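Side-chain contacts in mannan endo-1,4-beta-mannosidase (Cryptopygus antarcticus, PDB 4OOU), which cuts internal beta-1,4 linkages in the backbones of mannans, releasing mainly short manno-oligosaccharides with very little free mannose: residues 66-71 and 341-346; 92-97 and 139-144; 26-31 and 296-301. All blocks are in the same frame, centred on the assembly; numbering follows the deposited sequence.

The three contacts sit at separate places on one TIM barrel, with nearest atoms about 16 Å apart or more, and each is partly buried. Contacts 1 and 2 join loops and helices that follow barrel strands, and each includes a substrate-binding residue; contact 3 lies away from the annotated sites and ties the N-terminal hairpin to the loop before strand 308-313. Contacts 2 and 3 are on opposite sides of the chain's centre. Chemistry changes with place: contact 1 packs tryptophan against a buried phenylalanine, contact 2 lays an asparagine over a phenylalanine ring, and contact 3 depends on a hydrogen bond from a buried arginine to a backbone carbonyl at a more exposed turn.

Contact 1. Residues 66-71 and 341-346; sequences KDWINK and WQFNSG
With CG of W68 beside its backbone N (chi1 -61°), the indole leans from helix 58-74 over the loop, where F343, its first torsion at an uncommon -138°, turns its ring to meet it. The phenyl edge points at the indole face: the ring planes stand 66° apart, a T-shaped pair, and CD2 of F343 lies 3.6 Å from CG of W68. Farther out, the six-membered end of the indole rests on N344, whose CB is 3.4 Å from CH2 of W68. The long flat indole suits this place because it covers two successive loop residues. One helical turn on, K71 lends its aliphatic part, CB lying 3.8 Å from CZ of F343, while its ammonium group bends back to a salt bridge with D67, NZ to OD2 2.6 Å. N344 fits the turn: its OD1 accepts from the N of G346 at 2.9 Å, an Asx turn, and its ND2 reaches O of W46. The loop follows the last barrel strand, 337-340, and opens with substrate-binding W341, joined to Q342 by a cis peptide bond, the non-proline cis link familiar from family 5 glycoside hydrolases with a (beta/alpha)8 barrel.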
loop_
_atom_site.group_PDB
_atom_site.type_symbol
_atom_site.label_atom_id
_atom_site.label_comp_id
_atom_site.label_asym_id
_atom_site.label_seq_id
_atom_site.Cartn_x
_atom_site.Cartn_y
_atom_site.Cartn_z
ATOM N N LYS A 66 3.245 -14.432 11.557
ATOM C CA LYS A 66 4.649 -14.512 11.939
ATOM C C LYS A 66 5.398 -15.538 11.098
ATOM O O LYS A 66 6.521 -15.275 10.652
ATOM C CB LYS A 66 4.775 -14.861 13.407
ATOM C CG LYS A 66 4.619 -13.629 14.268
ATOM C CD LYS A 66 4.246 -13.965 15.693
ATOM C CE LYS A 66 4.125 -12.696 16.509
ATOM N NZ LYS A 66 3.505 -13.027 17.808
ATOM N N ASP A 67 4.764 -16.698 10.882
ATOM C CA ASP A 67 5.343 -17.768 10.073
ATOM C C ASP A 67 5.617 -17.287 8.667
ATOM O O ASP A 67 6.703 -17.496 8.103
ATOM C CB ASP A 67 4.373 -18.929 9.975
ATOM C CG ASP A 67 4.886 -20.002 9.085
ATOM O OD1 ASP A 67 5.973 -20.490 9.401
ATOM O OD2 ASP A 67 4.248 -20.328 8.059
ATOM N N TRP A 68 4.588 -16.656 8.105
ATOM C CA TRP A 68 4.677 -15.993 6.811
ATOM C C TRP A 68 5.778 -14.937 6.777
ATOM O O TRP A 68 6.544 -14.856 5.802
ATOM C CB TRP A 68 3.343 -15.346 6.436
ATOM C CG TRP A 68 2.216 -16.305 6.308
ATOM C CD1 TRP A 68 2.264 -17.656 6.440
ATOM C CD2 TRP A 68 0.861 -15.980 6.009
ATOM N NE1 TRP A 68 1.003 -18.198 6.264
ATOM C CE2 TRP A 68 0.130 -17.187 5.991
ATOM C CE3 TRP A 68 0.190 -14.781 5.765
ATOM C CZ2 TRP A 68 -1.225 -17.230 5.724
ATOM C CZ3 TRP A 68 -1.152 -14.817 5.515
ATOM C CH2 TRP A 68 -1.854 -16.035 5.486
ATOM N N ILE A 69 5.902 -14.130 7.826
ATOM C CA ILE A 69 7.037 -13.204 7.784
ATOM C C ILE A 69 8.372 -14.057 7.809
ATOM O O ILE A 69 9.288 -13.791 7.026
ATOM C CB ILE A 69 7.003 -11.912 8.719
ATOM C CG1 ILE A 69 8.134 -11.959 9.686
ATOM C CG2 ILE A 69 5.714 -11.513 9.427
ATOM C CD1 ILE A 69 9.365 -11.498 8.958
ATOM N N ASN A 70 8.449 -15.130 8.598
ATOM C CA ASN A 70 9.631 -16.039 8.533
ATOM C C ASN A 70 9.924 -16.551 7.148
ATOM O O ASN A 70 11.080 -16.626 6.706
ATOM C CB ASN A 70 9.493 -17.269 9.448
ATOM C CG ASN A 70 9.299 -16.914 10.920
ATOM O OD1 ASN A 70 8.838 -17.755 11.709
ATOM N ND2 ASN A 70 9.649 -15.673 11.310
ATOM N N LYS A 71 8.857 -16.908 6.443
ATOM C CA LYS A 71 8.981 -17.419 5.063
ATOM C C LYS A 71 9.570 -16.358 4.126
ATOM O O LYS A 71 10.308 -16.659 3.191
ATOM C CB LYS A 71 7.628 -17.984 4.574
ATOM C CG LYS A 71 7.362 -19.356 5.169
ATOM C CD LYS A 71 6.044 -19.988 4.718
ATOM C CE LYS A 71 5.976 -21.479 5.066
ATOM N NZ LYS A 71 5.810 -21.706 6.522
ATOM N N TRP A 341 0.950 -11.130 -5.185
ATOM C CA TRP A 341 -0.352 -11.298 -4.592
ATOM C C TRP A 341 -0.748 -12.796 -4.674
ATOM O O TRP A 341 -0.709 -13.339 -5.757
ATOM C CB TRP A 341 -1.392 -10.443 -5.339
ATOM C CG TRP A 341 -2.735 -10.549 -4.693
ATOM C CD1 TRP A 341 -3.667 -11.499 -4.929
ATOM C CD2 TRP A 341 -3.262 -9.718 -3.645
ATOM N NE1 TRP A 341 -4.745 -11.327 -4.094
ATOM C CE2 TRP A 341 -4.523 -10.233 -3.304
ATOM C CE3 TRP A 341 -2.796 -8.583 -2.980
ATOM C CZ2 TRP A 341 -5.331 -9.646 -2.333
ATOM C CZ3 TRP A 341 -3.588 -8.010 -2.008
ATOM C CH2 TRP A 341 -4.847 -8.539 -1.695
ATOM N N GLN A 342 -1.077 -13.483 -3.568
ATOM C CA GLN A 342 -0.827 -13.034 -2.169
ATOM C C GLN A 342 -0.538 -14.295 -1.375
ATOM O O GLN A 342 -0.854 -15.411 -1.831
ATOM C CB GLN A 342 -2.045 -12.347 -1.572
ATOM C CG GLN A 342 -3.190 -13.319 -1.306
ATOM C CD GLN A 342 -4.496 -12.676 -0.878
ATOM O OE1 GLN A 342 -5.581 -13.129 -1.272
ATOM N NE2 GLN A 342 -4.412 -11.640 -0.049
ATOM N N PHE A 343 0.014 -14.142 -0.183
ATOM C CA PHE A 343 0.630 -15.290 0.482
ATOM C C PHE A 343 -0.386 -16.328 0.948
ATOM O O PHE A 343 -0.153 -17.537 0.831
ATOM C CB PHE A 343 1.517 -14.854 1.639
ATOM C CG PHE A 343 2.806 -15.601 1.701
ATOM C CD1 PHE A 343 3.698 -15.544 0.635
ATOM C CD2 PHE A 343 3.135 -16.380 2.819
ATOM C CE1 PHE A 343 4.899 -16.240 0.687
ATOM C CE2 PHE A 343 4.330 -17.080 2.873
ATOM C CZ PHE A 343 5.209 -17.017 1.801
ATOM N N ASN A 344 -1.527 -15.879 1.447
ATOM C CA ASN A 344 -2.569 -16.834 1.846
ATOM C C ASN A 344 -3.214 -17.635 0.677
ATOM O O ASN A 344 -4.067 -18.493 0.925
ATOM C CB ASN A 344 -3.644 -16.108 2.623
ATOM C CG ASN A 344 -4.485 -15.240 1.745
ATOM O OD1 ASN A 344 -4.718 -15.575 0.584
ATOM N ND2 ASN A 344 -4.966 -14.127 2.292
ATOM N N SER A 345 -2.846 -17.291 -0.570
ATOM C CA SER A 345 -3.061 -18.116 -1.768
ATOM C C SER A 345 -4.505 -18.099 -2.248
ATOM O O SER A 345 -4.871 -18.861 -3.140
ATOM C CB SER A 345 -2.586 -19.573 -1.561
ATOM O OG SER A 345 -1.173 -19.654 -1.416
ATOM N N GLY A 346 -5.309 -17.209 -1.686
ATOM C CA GLY A 346 -6.725 -17.198 -1.956
ATOM C C GLY A 346 -7.184 -16.132 -2.923
ATOM O O GLY A 346 -6.717 -14.985 -2.903
#

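Contact 2. Residues 92-97 and 139-144; sequences PAFDSH and NSNVQN
F94 and N141 meet flat to flat. The helix backbone carries CB of N141 over the centre of the F94 ring, 3.4 Å from its centroid and 3° off the normal, a clear CH-pi contact. With CG beside the backbone N (chi1 -79°), the amide is turned back over the ring toward its root, ending with ND2 3.5 Å from CB of F94; amide and ring planes are only 21° apart, so the two groups are stacked. Phenylalanine suits the position by offering a broad apolar face, and asparagine by combining a short methylene with a flat polar end. F94 also has CG beside its own N, and the ring extends far enough from the strand for CE1 to approach CG2 of V142 loosely, at 4.4 Å. The two segments belong to loops that follow neighbouring strands of the TIM barrel, 79-86 and 126-133: F94 lies in the small hairpin of 93-94 with 100-102, and N141 in the first turn of helix 140-145, which also carries substrate-binding N144. N139 takes the N-cap, its extended side chain bringing OD1 to 2.8 Å from N of N141, although the bond is weak. The amide nitrogen of N139 donates to O of E87, tying the cap to the chain after strand 79-86. V142, buried on the inner flank of the helix, packs on F132 of strand 126-133.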
loop_
_atom_site.group_PDB
_atom_site.type_symbol
_atom_site.label_atom_id
_atom_site.label_comp_id
_atom_site.label_asym_id
_atom_site.label_seq_id
_atom_site.Cartn_x
_atom_site.Cartn_y
_atom_site.Cartn_z
ATOM N N PRO A 92 -12.059 0.521 12.318
ATOM C CA PRO A 92 -12.064 1.130 13.630
ATOM C C PRO A 92 -13.452 0.957 14.266
ATOM O O PRO A 92 -14.397 0.585 13.562
ATOM C CB PRO A 92 -11.821 2.609 13.330
ATOM C CG PRO A 92 -12.359 2.810 11.958
ATOM C CD PRO A 92 -12.029 1.531 11.247
ATOM N N ALA A 93 -13.596 1.255 15.561
ATOM C CA ALA A 93 -14.905 1.112 16.224
ATOM C C ALA A 93 -15.778 2.369 16.043
ATOM O O ALA A 93 -15.313 3.492 16.294
ATOM C CB ALA A 93 -14.732 0.778 17.703
ATOM N N PHE A 94 -17.029 2.140 15.600
ATOM C CA PHE A 94 -18.036 3.197 15.379
ATOM C C PHE A 94 -19.171 3.136 16.390
ATOM O O PHE A 94 -19.676 2.063 16.706
ATOM C CB PHE A 94 -18.680 3.068 13.987
ATOM C CG PHE A 94 -17.755 3.403 12.841
ATOM C CD1 PHE A 94 -17.048 2.409 12.192
ATOM C CD2 PHE A 94 -17.591 4.724 12.419
ATOM C CE1 PHE A 94 -16.199 2.719 11.167
ATOM C CE2 PHE A 94 -16.745 5.034 11.375
ATOM C CZ PHE A 94 -16.054 4.033 10.751
ATOM N N ASP A 95 -19.607 4.302 16.866
ATOM C CA ASP A 95 -20.854 4.385 17.660
ATOM C C ASP A 95 -22.075 4.330 16.740
ATOM O O ASP A 95 -21.935 4.337 15.527
ATOM C CB ASP A 95 -20.885 5.665 18.505
ATOM C CG ASP A 95 -21.002 6.923 17.668
ATOM O OD1 ASP A 95 -21.682 6.946 16.615
ATOM O OD2 ASP A 95 -20.425 7.913 18.104
ATOM N N SER A 96 -23.261 4.311 17.324
ATOM C CA SER A 96 -24.510 4.224 16.557
ATOM C C SER A 96 -24.746 5.382 15.580
ATOM O O SER A 96 -25.428 5.187 14.572
ATOM C CB SER A 96 -25.706 4.112 17.509
ATOM O OG SER A 96 -25.525 4.970 18.624
ATOM N N HIS A 97 -24.193 6.568 15.868
ATOM C CA HIS A 97 -24.325 7.734 14.965
ATOM C C HIS A 97 -23.287 7.731 13.814
ATOM O O HIS A 97 -23.300 8.628 12.966
ATOM C CB HIS A 97 -24.200 9.071 15.710
ATOM C CG HIS A 97 -24.896 9.117 17.038
ATOM N ND1 HIS A 97 -26.256 8.935 17.180
ATOM C CD2 HIS A 97 -24.415 9.356 18.285
ATOM C CE1 HIS A 97 -26.581 9.041 18.457
ATOM N NE2 HIS A 97 -25.480 9.288 19.150
ATOM N N ASN A 139 -19.138 -1.095 3.760
ATOM C CA ASN A 139 -19.498 -0.640 5.077
ATOM C C ASN A 139 -19.807 0.867 5.113
ATOM O O ASN A 139 -18.899 1.703 4.957
ATOM C CB ASN A 139 -18.405 -1.005 6.081
ATOM C CG ASN A 139 -18.693 -0.470 7.478
ATOM O OD1 ASN A 139 -19.530 0.423 7.662
ATOM N ND2 ASN A 139 -17.999 -1.001 8.462
ATOM N N SER A 140 -21.100 1.163 5.361
ATOM C CA SER A 140 -21.683 2.500 5.413
ATOM C C SER A 140 -20.885 3.469 6.249
ATOM O O SER A 140 -20.634 4.580 5.836
ATOM C CB SER A 140 -23.073 2.438 6.047
ATOM O OG SER A 140 -23.989 1.724 5.253
ATOM N N ASN A 141 -20.533 3.057 7.455
ATOM C CA ASN A 141 -19.786 3.917 8.356
ATOM C C ASN A 141 -18.469 4.377 7.734
ATOM O O ASN A 141 -18.131 5.564 7.812
ATOM C CB ASN A 141 -19.538 3.234 9.713
ATOM C CG ASN A 141 -20.756 3.278 10.637
ATOM O OD1 ASN A 141 -21.516 4.262 10.684
ATOM N ND2 ASN A 141 -20.917 2.217 11.413
ATOM N N VAL A 142 -17.750 3.461 7.085
ATOM C CA VAL A 142 -16.553 3.867 6.333
ATOM C C VAL A 142 -16.929 4.754 5.136
ATOM O O VAL A 142 -16.312 5.812 4.897
ATOM C CB VAL A 142 -15.728 2.667 5.830
ATOM C CG1 VAL A 142 -14.466 3.160 5.101
ATOM C CG2 VAL A 142 -15.363 1.753 6.989
ATOM N N GLN A 143 -17.945 4.319 4.383
ATOM C CA GLN A 143 -18.408 5.091 3.239
ATOM C C GLN A 143 -18.633 6.550 3.634
ATOM O O GLN A 143 -18.230 7.452 2.910
ATOM C CB GLN A 143 -19.673 4.495 2.672
ATOM C CG GLN A 143 -19.425 3.189 1.957
ATOM C CD GLN A 143 -20.696 2.440 1.656
ATOM O OE1 GLN A 143 -21.754 3.023 1.595
ATOM N NE2 GLN A 143 -20.591 1.127 1.478
ATOM N N ASN A 144 -19.233 6.786 4.797
ATOM C CA ASN A 144 -19.506 8.155 5.218
ATOM C C ASN A 144 -18.262 8.927 5.646
ATOM O O ASN A 144 -18.311 10.137 5.749
ATOM C CB ASN A 144 -20.565 8.204 6.333
ATOM C CG ASN A 144 -21.952 7.723 5.869
ATOM O OD1 ASN A 144 -22.650 7.047 6.632
ATOM N ND2 ASN A 144 -22.351 8.063 4.624
#

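Contact 3. Residues 26-31 and 296-301; sequences SGSNFY and VNRWAY
R298 comes at S28 edge-on. The carbonyl oxygen of S28 lies near the guanidinium plane, at its edge, and NH1 of R298 donates to this O at 3.0 Å, on a lone pair in the carbonyl plane; the bond is somewhat bent, 139° at the hydrogen. The same NH1 also passes 3.4 Å from CB of S28, so the serine meets the arginine with both its carbonyl and its methylene. Bends at chi2 and chi3 (-85°) steer the arginine chain to this point. Beside it, W299 shows the arginine its face: CG of R298 sits 3.5 Å above the indole, over the centre. Toward S28 the same indole presents an edge, where CZ3 comes only as near as 4.2 Å to the serine OG. That hydroxyl is instead hydrogen-bonded to O of N304, while NH2 of R298 donates to O of K306. Serine suits a tight turn, being small enough to let the arginine and tryptophan approach; G27 before it has the positive phi (43°) of the type II' turn that links strands 24-26 and 29-32. Arginine suits the other side, since a long chain with several donors can reach more than one carbonyl from a buried position. Strand 29-32 of this hairpin pairs antiparallel with the first barrel strand, 35-43, and F30 meets F276 just ahead of strand 277-281. The chemistry therefore implies a link made through main-chain oxygens: a buried cationic group grips carbonyls of the N-terminal turn and of the segment leading into strand 308-313, and its charge is probably eased by their dipoles.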
loop_
_atom_site.group_PDB
_atom_site.type_symbol
_atom_site.label_atom_id
_atom_site.label_comp_id
_atom_site.label_asym_id
_atom_site.label_seq_id
_atom_site.Cartn_x
_atom_site.Cartn_y
_atom_site.Cartn_z
ATOM N N SER A 26 13.422 9.468 -1.175
ATOM C CA SER A 26 14.104 10.679 -1.637
ATOM C C SER A 26 14.374 10.572 -3.142
ATOM O O SER A 26 14.910 9.577 -3.638
ATOM C CB SER A 26 15.415 10.914 -0.824
ATOM O OG SER A 26 16.365 11.723 -1.513
ATOM N N GLY A 27 14.033 11.627 -3.858
ATOM C CA GLY A 27 13.936 11.547 -5.306
ATOM C C GLY A 27 13.236 10.262 -5.739
ATOM O O GLY A 27 12.177 9.901 -5.233
ATOM N N SER A 28 13.886 9.556 -6.646
ATOM C CA SER A 28 13.360 8.319 -7.224
ATOM C C SER A 28 13.447 7.065 -6.329
ATOM O O SER A 28 12.946 5.972 -6.700
ATOM C CB SER A 28 14.166 8.065 -8.486
ATOM O OG SER A 28 14.185 9.250 -9.253
ATOM N N ASN A 29 14.064 7.186 -5.160
ATOM C CA ASN A 29 14.440 5.970 -4.436
ATOM C C ASN A 29 14.022 5.864 -2.966
ATOM O O ASN A 29 13.898 6.844 -2.237
ATOM C CB ASN A 29 15.963 5.746 -4.497
ATOM C CG ASN A 29 16.511 5.635 -5.907
ATOM O OD1 ASN A 29 16.030 4.877 -6.756
ATOM N ND2 ASN A 29 17.577 6.379 -6.145
ATOM N N PHE A 30 13.861 4.621 -2.535
ATOM C CA PHE A 30 13.846 4.326 -1.134
ATOM C C PHE A 30 15.278 4.298 -0.646
ATOM O O PHE A 30 16.159 3.868 -1.379
ATOM C CB PHE A 30 13.209 2.980 -0.886
ATOM C CG PHE A 30 11.768 2.933 -1.235
ATOM C CD1 PHE A 30 10.878 3.749 -0.584
ATOM C CD2 PHE A 30 11.297 2.062 -2.212
ATOM C CE1 PHE A 30 9.541 3.678 -0.875
ATOM C CE2 PHE A 30 9.960 2.014 -2.526
ATOM C CZ PHE A 30 9.080 2.808 -1.849
ATOM N N TYR A 31 15.517 4.778 0.576
ATOM C CA TYR A 31 16.826 4.612 1.210
ATOM C C TYR A 31 16.665 4.028 2.593
ATOM O O TYR A 31 15.735 4.355 3.304
ATOM C CB TYR A 31 17.558 5.947 1.294
ATOM C CG TYR A 31 17.927 6.515 -0.035
ATOM C CD1 TYR A 31 19.134 6.211 -0.625
ATOM C CD2 TYR A 31 17.055 7.346 -0.718
ATOM C CE1 TYR A 31 19.465 6.718 -1.881
ATOM C CE2 TYR A 31 17.382 7.878 -1.961
ATOM C CZ TYR A 31 18.587 7.557 -2.540
ATOM O OH TYR A 31 18.913 8.092 -3.764
ATOM N N VAL A 296 7.032 -2.056 -19.755
ATOM C CA VAL A 296 7.563 -0.725 -19.927
ATOM C C VAL A 296 8.669 -0.406 -18.879
ATOM O O VAL A 296 9.135 -1.299 -18.189
ATOM C CB VAL A 296 6.336 0.211 -19.903
ATOM C CG1 VAL A 296 6.164 0.920 -18.563
ATOM C CG2 VAL A 296 6.371 1.182 -21.063
ATOM N N ASN A 297 9.123 0.837 -18.822
ATOM C CA ASN A 297 10.085 1.326 -17.821
ATOM C C ASN A 297 9.369 2.013 -16.687
ATOM O O ASN A 297 8.360 2.652 -16.927
ATOM C CB ASN A 297 10.883 2.483 -18.434
ATOM C CG ASN A 297 12.255 2.105 -18.875
ATOM O OD1 ASN A 297 12.696 0.965 -18.735
ATOM N ND2 ASN A 297 12.958 3.081 -19.420
ATOM N N ARG A 298 9.932 2.050 -15.493
ATOM C CA ARG A 298 9.416 3.018 -14.510
ATOM C C ARG A 298 9.588 4.458 -15.002
ATOM O O ARG A 298 8.839 5.360 -14.637
ATOM C CB ARG A 298 10.128 2.929 -13.169
ATOM C CG ARG A 298 11.291 3.896 -13.112
ATOM C CD ARG A 298 11.563 4.409 -11.738
ATOM N NE ARG A 298 10.751 5.538 -11.417
ATOM C CZ ARG A 298 10.931 6.201 -10.290
ATOM N NH1 ARG A 298 11.885 5.818 -9.481
ATOM N NH2 ARG A 298 10.164 7.232 -9.960
ATOM N N TRP A 299 10.622 4.679 -15.789
ATOM C CA TRP A 299 10.999 6.019 -16.217
ATOM C C TRP A 299 9.963 6.510 -17.203
ATOM O O TRP A 299 9.619 7.698 -17.226
ATOM C CB TRP A 299 12.375 5.970 -16.856
ATOM C CG TRP A 299 13.405 5.242 -15.981
ATOM C CD1 TRP A 299 13.988 4.036 -16.232
ATOM C CD2 TRP A 299 13.909 5.669 -14.709
ATOM N NE1 TRP A 299 14.832 3.696 -15.220
ATOM C CE2 TRP A 299 14.813 4.689 -14.272
ATOM C CE3 TRP A 299 13.692 6.792 -13.910
ATOM C CZ2 TRP A 299 15.494 4.784 -13.062
ATOM C CZ3 TRP A 299 14.390 6.899 -12.699
ATOM C CH2 TRP A 299 15.275 5.894 -12.285
ATOM N N ALA A 300 9.447 5.566 -17.993
ATOM C CA ALA A 300 8.350 5.829 -18.908
ATOM C C ALA A 300 7.203 6.527 -18.195
ATOM O O ALA A 300 6.508 7.334 -18.799
ATOM C CB ALA A 300 7.857 4.531 -19.552
ATOM N N TYR A 301 6.978 6.239 -16.912
ATOM C CA TYR A 301 5.826 6.850 -16.260
ATOM C C TYR A 301 6.102 8.323 -15.886
ATOM O O TYR A 301 5.213 9.020 -15.420
ATOM C CB TYR A 301 5.341 6.014 -15.077
ATOM C CG TYR A 301 4.776 4.677 -15.488
ATOM C CD1 TYR A 301 3.686 4.587 -16.316
ATOM C CD2 TYR A 301 5.346 3.506 -15.058
ATOM C CE1 TYR A 301 3.168 3.367 -16.721
ATOM C CE2 TYR A 301 4.832 2.277 -15.445
ATOM C CZ TYR A 301 3.736 2.216 -16.293
ATOM O OH TYR A 301 3.233 0.969 -16.667
#